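Local coordinates for DUF3863 domain-containing protein (Parabacteroides distasonis, PDB 3LM3) that is of unknown function but probably acts as a glycoside hydrolase or deacetylase, at residues N277-V282 / K331-N336. Residues are numbered along the deposited sequence; the frame is centred on the assembly and turned at random.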
ATOM      1  N   ASN A 277      -7.430   9.229  14.380  1.00  8.09           N
ATOM      2  CA  ASN A 277      -8.050   9.303  13.042  1.00  8.12           C
ATOM      3  C   ASN A 277      -9.479   8.810  12.971  1.00  8.63           C
ATOM      4  O   ASN A 277     -10.141   9.002  11.959  1.00 10.73           O
ATOM      5  CB  ASN A 277      -7.180   8.541  12.041  1.00  8.42           C
ATOM      6  CG  ASN A 277      -5.782   9.125  11.969  1.00  8.48           C
ATOM      7  OD1 ASN A 277      -5.651  10.364  11.951  1.00  8.84           O
ATOM      8  ND2 ASN A 277      -4.741   8.264  11.983  1.00  6.89           N
ATOM      9  N   GLY A 278      -9.913   8.088  13.987  1.00  7.18           N
ATOM     10  CA  GLY A 278     -11.264   7.573  14.036  1.00  8.03           C
ATOM     11  C   GLY A 278     -11.435   6.168  13.488  1.00 10.46           C
ATOM     12  O   GLY A 278     -12.487   5.558  13.659  1.00 13.18           O
ATOM     13  N   PHE A 279     -10.424   5.653  12.796  1.00  8.36           N
ATOM     14  CA  PHE A 279     -10.411   4.263  12.341  1.00  8.27           C
ATOM     15  C   PHE A 279      -8.936   3.884  12.243  1.00  7.92           C
ATOM     16  O   PHE A 279      -8.059   4.773  12.283  1.00  7.66           O
ATOM     17  CB  PHE A 279     -11.089   4.056  10.975  1.00  9.92           C
ATOM     18  CG  PHE A 279     -10.393   4.724   9.808  1.00  7.68           C
ATOM     19  CD1 PHE A 279     -10.677   6.033   9.463  1.00  7.02           C
ATOM     20  CD2 PHE A 279      -9.494   4.020   9.036  1.00  7.79           C
ATOM     21  CE1 PHE A 279     -10.042   6.649   8.371  1.00 10.61           C
ATOM     22  CE2 PHE A 279      -8.855   4.624   7.965  1.00  8.21           C
ATOM     23  CZ  PHE A 279      -9.134   5.934   7.631  1.00  9.26           C
ATOM     24  N   GLY A 280      -8.669   2.585  12.094  1.00  7.55           N
ATOM     25  CA  GLY A 280      -7.306   2.123  11.817  1.00  6.65           C
ATOM     26  C   GLY A 280      -7.333   1.167  10.652  1.00  7.01           C
ATOM     27  O   GLY A 280      -8.253   0.362  10.552  1.00  7.71           O
ATOM     28  N   TRP A 281      -6.296   1.220   9.818  1.00  7.04           N
ATOM     29  CA  TRP A 281      -6.227   0.387   8.625  1.00  7.17           C
ATOM     30  C   TRP A 281      -4.788  -0.040   8.356  1.00  6.46           C
ATOM     31  O   TRP A 281      -3.877   0.795   8.333  1.00  7.82           O
ATOM     32  CB  TRP A 281      -6.770   1.158   7.420  1.00  7.31           C
ATOM     33  CG  TRP A 281      -6.515   0.479   6.097  1.00  7.11           C
ATOM     34  CD1 TRP A 281      -6.857  -0.796   5.732  1.00  6.96           C
ATOM     35  CD2 TRP A 281      -5.825   1.054   4.979  1.00  6.11           C
ATOM     36  NE1 TRP A 281      -6.428  -1.035   4.436  1.00  7.53           N
ATOM     37  CE2 TRP A 281      -5.763   0.070   3.974  1.00  6.64           C
ATOM     38  CE3 TRP A 281      -5.234   2.298   4.741  1.00  7.06           C
ATOM     39  CZ2 TRP A 281      -5.169   0.296   2.730  1.00  6.63           C
ATOM     40  CZ3 TRP A 281      -4.631   2.507   3.537  1.00  7.52           C
ATOM     41  CH2 TRP A 281      -4.603   1.526   2.540  1.00  7.03           C
ATOM     42  N   VAL A 282      -4.607  -1.341   8.188  1.00  6.18           N
ATOM     43  CA  VAL A 282      -3.364  -1.968   7.814  1.00  6.23           C
ATOM     44  C   VAL A 282      -3.583  -2.663   6.472  1.00  6.83           C
ATOM     45  O   VAL A 282      -4.580  -3.375   6.276  1.00  7.14           O
ATOM     46  CB  VAL A 282      -2.940  -3.009   8.866  1.00  7.41           C
ATOM     47  CG1 VAL A 282      -1.838  -3.936   8.338  1.00  8.55           C
ATOM     48  CG2 VAL A 282      -2.538  -2.287  10.172  1.00  8.24           C
ATOM     49  N   LYS A 331     -17.816   5.688   1.417  1.00  7.84           N
ATOM     50  CA  LYS A 331     -19.147   5.923   1.970  0.50  8.60           C
ATOM     51  C   LYS A 331     -19.143   7.073   2.986  1.00  9.44           C
ATOM     52  O   LYS A 331     -20.130   7.823   3.077  1.00 11.62           O
ATOM     53  CB  LYS A 331     -19.678   4.633   2.593  0.50 10.66           C
ATOM     54  CG  LYS A 331     -21.084   4.707   3.129  0.50 14.61           C
ATOM     55  CD  LYS A 331     -21.736   3.332   3.155  0.50 19.01           C
ATOM     56  CE  LYS A 331     -21.079   2.410   4.169  0.50 23.35           C
ATOM     57  NZ  LYS A 331     -21.985   1.277   4.553  0.50 27.49           N
ATOM     58  N   GLN A 332     -18.050   7.204   3.720  1.00  9.18           N
ATOM     59  CA  GLN A 332     -17.934   8.188   4.802  0.50  9.77           C
ATOM     60  C   GLN A 332     -17.303   9.507   4.349  1.00 11.21           C
ATOM     61  O   GLN A 332     -17.731  10.581   4.779  1.00 12.45           O
ATOM     62  CB  GLN A 332     -17.114   7.584   5.943  0.50 12.66           C
ATOM     63  CG  GLN A 332     -16.932   8.474   7.157  0.50 13.71           C
ATOM     64  CD  GLN A 332     -18.227   8.725   7.895  0.50 12.77           C
ATOM     65  OE1 GLN A 332     -19.160   7.943   7.814  0.50 11.21           O
ATOM     66  NE2 GLN A 332     -18.285   9.830   8.634  0.50 16.35           N
ATOM     67  N   TYR A 333     -16.296   9.432   3.489  1.00  8.05           N
ATOM     68  CA  TYR A 333     -15.497  10.585   3.098  1.00  6.78           C
ATOM     69  C   TYR A 333     -15.791  10.892   1.648  1.00  8.45           C
ATOM     70  O   TYR A 333     -15.558  10.049   0.785  1.00  8.28           O
ATOM     71  CB  TYR A 333     -13.989  10.265   3.270  1.00  8.25           C
ATOM     72  CG  TYR A 333     -13.581   9.955   4.704  1.00  7.35           C
ATOM     73  CD1 TYR A 333     -13.196  10.984   5.556  1.00 10.17           C
ATOM     74  CD2 TYR A 333     -13.620   8.674   5.218  1.00  9.77           C
ATOM     75  CE1 TYR A 333     -12.852  10.722   6.890  1.00 12.09           C
ATOM     76  CE2 TYR A 333     -13.284   8.406   6.557  1.00 10.64           C
ATOM     77  CZ  TYR A 333     -12.901   9.446   7.369  1.00 12.41           C
ATOM     78  OH  TYR A 333     -12.575   9.192   8.686  1.00 12.02           O
ATOM     79  N   LYS A 334     -16.310  12.090   1.383  1.00  9.20           N
ATOM     80  CA  LYS A 334     -16.771  12.452   0.053  1.00  8.99           C
ATOM     81  C   LYS A 334     -15.884  13.436  -0.697  1.00  9.45           C
ATOM     82  O   LYS A 334     -16.050  13.620  -1.909  1.00 10.69           O
ATOM     83  CB  LYS A 334     -18.179  13.038   0.157  1.00  9.61           C
ATOM     84  CG  LYS A 334     -19.221  12.065   0.737  1.00  9.24           C
ATOM     85  CD  LYS A 334     -19.310  10.789  -0.115  1.00 14.23           C
ATOM     86  CE  LYS A 334     -20.384   9.864   0.342  1.00 16.74           C
ATOM     87  NZ  LYS A 334     -20.350   8.613  -0.457  1.00 13.46           N
ATOM     88  N   SER A 335     -14.967  14.083   0.013  1.00  9.72           N
ATOM     89  CA  SER A 335     -13.956  14.959  -0.615  1.00  9.33           C
ATOM     90  C   SER A 335     -12.737  14.923   0.266  1.00 10.86           C
ATOM     91  O   SER A 335     -12.769  14.375   1.373  1.00  9.26           O
ATOM     92  CB  SER A 335     -14.441  16.394  -0.760  1.00 11.16           C
ATOM     93  OG  SER A 335     -14.277  17.091   0.444  1.00 12.72           O
ATOM     94  N   ASN A 336     -11.658  15.533  -0.188  1.00  8.99           N
ATOM     95  CA  ASN A 336     -10.470  15.574   0.625  1.00  8.29           C
ATOM     96  C   ASN A 336     -10.499  16.627   1.708  1.00  8.72           C
ATOM     97  O   ASN A 336      -9.569  16.724   2.487  1.00 10.01           O
ATOM     98  CB  ASN A 336      -9.234  15.720  -0.258  1.00  7.57           C
ATOM     99  CG  ASN A 336      -9.040  14.522  -1.182  1.00  8.39           C
ATOM    100  OD1 ASN A 336      -9.260  13.364  -0.782  1.00  9.04           O
ATOM    101  ND2 ASN A 336      -8.611  14.775  -2.413  1.00  7.59           N
TER
HETATM  102  O   HOH W   1     -10.029  10.009   9.425  1.00 15.06           O
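Tyr333 brings its phenol end to the rim of the Phe279 ring: OH lies near the plane of that ring, 3.6 Å from CE1 and 3.8 Å from CD1 of Phe279. Neither ring stacks on the other; the planes meet at a slant, and Tyr333 CE2 stands 4.1 Å from Phe279 CE1. Gln332 CG rests over one face of the tyrosine ring, 3.7 Å from its plane and off centre. Phenylalanine suits its place because the whole residue is buried, packing also on Ile17 and Tyr341. The backbones stay far apart, the closest CA atoms, of Phe279 and Gln332, being 11.4 Å from each other, so the long, flat side chain of Tyr333 makes the contact; with CG opposite its carbonyl carbon (chi1 -62°), the ring extends toward the CE1 edge of Phe279. Its polar tip is held by a water, 2.8 Å from Tyr333 OH, which donates to Asn277 O at 2.7 Å. A phenylalanine here has no hydroxyl, and would probably leave the water without its Tyr333 partner and the link to Asn277 O broken. Gly278 makes the turn out of helix 255-277; at its positive phi (93°) a beta carbon would run into the Asn277 carbonyl oxygen, hence a glycine. The Asn277 side chain looks elsewhere, its ND2 bonded to Arg342 O in the antiparallel sheet. Direct aromatic packing and one water bridge thus join the helix-to-strand turn before strand 280-287 to the loop leaving helix 322-332, around a curled parallel sheet consistent with the beta/alpha barrels of the GH_CE clan.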